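Galactose/lactose metabolism regulatory protein GAL80 (PDB 3BTV) binds the transcriptional activator GAL4 and so blocks expression of the lactose/galactose metabolic genes when no inducing sugar is present. Local coordinates at residues T80-S83 and F84-S88; H369-Y372 and Q373-S376. The protein carries 1 engineered substitution. All blocks are in the same frame, centred on the assembly; numbering follows the deposited sequence.

Interaction 1 (T80-S83 and F84-S88); sequences TLES and FASSS
Ser86 returns to the carbonyl of Glu82 twice within one turn of helix 81-86. Its backbone N donates to Glu82 O at 2.9 Å, and its OG lies 2.7 Å from Glu82 O, above the carbonyl plane rather than on a lone pair. The two donors approach from opposite faces of that plane, so the oxygen is gripped between them. With OG beside its own backbone N and anti to the carbonyl carbon (chi1 -60°), the hydroxyl folds back along the helix; Asn115 OD1 is a second acceptor, so the one proton would have to be shared. Were Ser86 an alanine, Glu82 O would probably keep the backbone bond alone and Asn115 would lose its serine partner. At the other end Thr80 is the N-cap residue, and its carbonyl is doubly engaged too. Phe84 N reaches Thr80 O at 3.1 Å and Ser83 OG reaches the same oxygen at 2.7 Å, both from one face. Between them Ala85 N donates to Leu81 O at 2.8 Å; past Ser86, Ser87 N still donates to Ser83 O at 3.0 Å as the chain leaves helical geometry. The hydroxyl of Ser87 turns to Thr89. This short helix belongs to the NAD-binding Rossmann-type domain: Phe84 packs on Ala54 and Tyr56 of strand 50-56, Ser83 and Ser87 meet Phe78 of strand 76-78, and Ala85 touches Phe112, and Leu81 Leu109, of helix 102-112.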
# COMPACT_ATOMS: atom_id res chain seq x y z
N THR B 80 -3.82 48.97 9.59
CA THR B 80 -4.10 48.44 8.26
C THR B 80 -3.01 47.47 7.83
O THR B 80 -1.90 47.49 8.37
CB THR B 80 -4.17 49.57 7.22
OG1 THR B 80 -2.89 50.20 7.10
CG2 THR B 80 -5.20 50.61 7.63
N LEU B 81 -3.32 46.63 6.86
CA LEU B 81 -2.31 45.73 6.30
C LEU B 81 -1.24 46.59 5.64
O LEU B 81 -0.05 46.26 5.67
CB LEU B 81 -2.94 44.78 5.29
CG LEU B 81 -2.04 43.68 4.72
CD1 LEU B 81 -1.49 42.80 5.83
CD2 LEU B 81 -2.77 42.85 3.67
N GLU B 82 -1.67 47.70 5.05
CA GLU B 82 -0.76 48.60 4.36
C GLU B 82 0.30 49.19 5.30
O GLU B 82 1.49 49.13 5.01
CB GLU B 82 -1.54 49.74 3.70
CG GLU B 82 -0.66 50.85 3.17
CD GLU B 82 -1.42 51.81 2.29
OE1 GLU B 82 -2.53 51.45 1.85
OE2 GLU B 82 -0.90 52.91 2.03
N SER B 83 -0.15 49.76 6.41
CA SER B 83 0.77 50.28 7.42
C SER B 83 1.70 49.17 7.90
O SER B 83 2.92 49.33 7.91
CB SER B 83 -0.01 50.87 8.59
OG SER B 83 -0.97 49.95 9.09
N PHE B 84 1.11 48.04 8.29
CA PHE B 84 1.89 46.88 8.73
C PHE B 84 3.00 46.53 7.74
O PHE B 84 4.18 46.48 8.11
CB PHE B 84 0.96 45.67 8.94
CG PHE B 84 1.67 44.42 9.40
CD1 PHE B 84 1.97 44.22 10.74
CD2 PHE B 84 2.02 43.43 8.49
CE1 PHE B 84 2.61 43.07 11.17
CE2 PHE B 84 2.67 42.26 8.91
CZ PHE B 84 2.96 42.08 10.25
N ALA B 85 2.63 46.32 6.48
CA ALA B 85 3.57 45.85 5.46
C ALA B 85 4.61 46.90 5.07
O ALA B 85 5.72 46.56 4.66
CB ALA B 85 2.82 45.37 4.23
N SER B 86 4.23 48.17 5.20
CA SER B 86 5.11 49.27 4.82
C SER B 86 6.16 49.55 5.89
O SER B 86 7.28 49.94 5.57
CB SER B 86 4.29 50.54 4.56
OG SER B 86 3.36 50.33 3.51
N SER B 87 5.79 49.33 7.15
CA SER B 87 6.69 49.60 8.27
C SER B 87 8.10 49.11 7.99
O SER B 87 8.30 48.11 7.31
CB SER B 87 6.16 48.95 9.55
OG SER B 87 7.04 49.18 10.64
N SER B 88 9.08 49.83 8.52
CA SER B 88 10.48 49.46 8.35
C SER B 88 11.03 48.88 9.65
O SER B 88 12.22 48.58 9.75
CB SER B 88 11.31 50.66 7.91
OG SER B 88 10.99 51.80 8.68

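Interaction 2 (H369-Y372 and Q373-S376); sequences HRLY and QSIS
Ser374 and Ile375 converge on the carbonyl of Leu371 in the middle of helix 363-380. Ser374 OG donates to Leu371 O at 2.9 Å and Ile375 N at 3.1 Å, both from the same face of the carbonyl plane. The serine hydroxyl sits between its backbone N and carbonyl carbon (chi1 85°), which brings it back over the preceding turn, 4.0 Å from Leu371 CD1. Ile375 closes on the same carbonyl with carbon as well: its CG1 lies 3.2 Å from Leu371 O. This is the compact part of the contact, built on the buried Leu371, Tyr372 and Ile375. The Tyr372 ring meets Phe50 edge-to-face and touches Val94 of strand 92-95, while its hydroxyl is hydrogen-bonded to His39 ND1; Ile375 rests on Met92 of the same strand. His369 and Gln373, both partly exposed, touch more loosely. Their side chains run side by side and point the same way, with ring and amide planes 72° apart, and the firm link between the two residues is the backbone bond from Gln373 N to His369 O, 2.9 Å long and in the carbonyl plane. Arg370, also partly exposed, sends NE to Lys157 O. Chemically, residues 369-376 are held by main-chain bonds reinforced by one serine hydroxyl, while Tyr372 OH and Arg370 NE tie them to His39 and to Lys157 O.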
# COMPACT_ATOMS: atom_id res chain seq x y z
N HIS B 369 10.10 24.89 16.64
CA HIS B 369 11.18 25.55 17.36
C HIS B 369 12.48 25.38 16.60
O HIS B 369 13.25 26.32 16.42
CB HIS B 369 11.33 24.98 18.77
CG HIS B 369 12.39 25.66 19.58
ND1 HIS B 369 13.67 25.17 19.70
CD2 HIS B 369 12.36 26.80 20.30
CE1 HIS B 369 14.38 25.98 20.47
NE2 HIS B 369 13.61 26.98 20.84
N ARG B 370 12.70 24.15 16.13
CA ARG B 370 13.94 23.79 15.46
C ARG B 370 14.02 24.45 14.10
O ARG B 370 15.11 24.67 13.56
CB ARG B 370 14.08 22.26 15.36
CG ARG B 370 14.47 21.61 16.69
CD ARG B 370 14.22 20.11 16.72
NE ARG B 370 15.17 19.36 15.90
CZ ARG B 370 16.13 18.57 16.38
NH1 ARG B 370 16.28 18.40 17.69
NH2 ARG B 370 16.94 17.93 15.54
N LEU B 371 12.86 24.78 13.54
CA LEU B 371 12.81 25.53 12.29
C LEU B 371 13.30 26.97 12.52
O LEU B 371 14.13 27.49 11.77
CB LEU B 371 11.38 25.53 11.73
CG LEU B 371 11.14 26.36 10.47
CD1 LEU B 371 12.16 26.01 9.39
CD2 LEU B 371 9.71 26.15 9.98
N TYR B 372 12.77 27.62 13.55
CA TYR B 372 13.21 28.96 13.93
C TYR B 372 14.71 28.97 14.21
O TYR B 372 15.42 29.86 13.75
CB TYR B 372 12.46 29.46 15.16
CG TYR B 372 11.21 30.24 14.81
CD1 TYR B 372 9.99 29.59 14.66
CD2 TYR B 372 11.25 31.62 14.63
CE1 TYR B 372 8.86 30.29 14.32
CE2 TYR B 372 10.11 32.33 14.30
CZ TYR B 372 8.92 31.66 14.15
OH TYR B 372 7.78 32.34 13.82
N GLN B 373 15.18 27.98 14.95
CA GLN B 373 16.59 27.88 15.27
C GLN B 373 17.43 27.82 14.00
O GLN B 373 18.43 28.53 13.87
CB GLN B 373 16.86 26.66 16.15
CG GLN B 373 18.29 26.55 16.66
CD GLN B 373 18.58 27.53 17.79
OE1 GLN B 373 19.34 28.48 17.61
NE2 GLN B 373 17.97 27.30 18.95
N SER B 374 17.01 27.00 13.04
CA SER B 374 17.76 26.83 11.81
C SER B 374 17.78 28.14 11.01
O SER B 374 18.70 28.39 10.22
CB SER B 374 17.21 25.66 10.97
OG SER B 374 16.12 26.07 10.15
N ILE B 375 16.78 28.98 11.22
CA ILE B 375 16.70 30.26 10.54
C ILE B 375 17.78 31.23 11.04
O ILE B 375 18.59 31.73 10.26
CB ILE B 375 15.32 30.90 10.68
CG1 ILE B 375 14.28 30.08 9.91
CG2 ILE B 375 15.34 32.34 10.16
CD1 ILE B 375 12.87 30.65 9.97
N SER B 376 17.79 31.48 12.35
CA SER B 376 18.76 32.40 12.93
C SER B 376 20.19 31.92 12.71
O SER B 376 21.09 32.72 12.46
CB SER B 376 18.50 32.62 14.42
OG SER B 376 18.95 31.52 15.18

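In the fold
Both contacts are local, each within a single helix, and in each a serine hydroxyl returns to a main-chain carbonyl of the previous turn. They do not touch: their centres are 25 Å apart and their nearest atoms about 11 Å. Interaction 1 lies toward the periphery, 27 Å from the centre of the chain, whereas interaction 2 is 14 Å from it. The parallel Rossmann-type sheet relates them. Residues 80-88 pack on strands 50-56 and 76-78, the latter an outermost strand within the chain, and residues 369-376 meet strand 92-95 from a helix much later in sequence. Neither contact is touched by the second protein chain of the assembly.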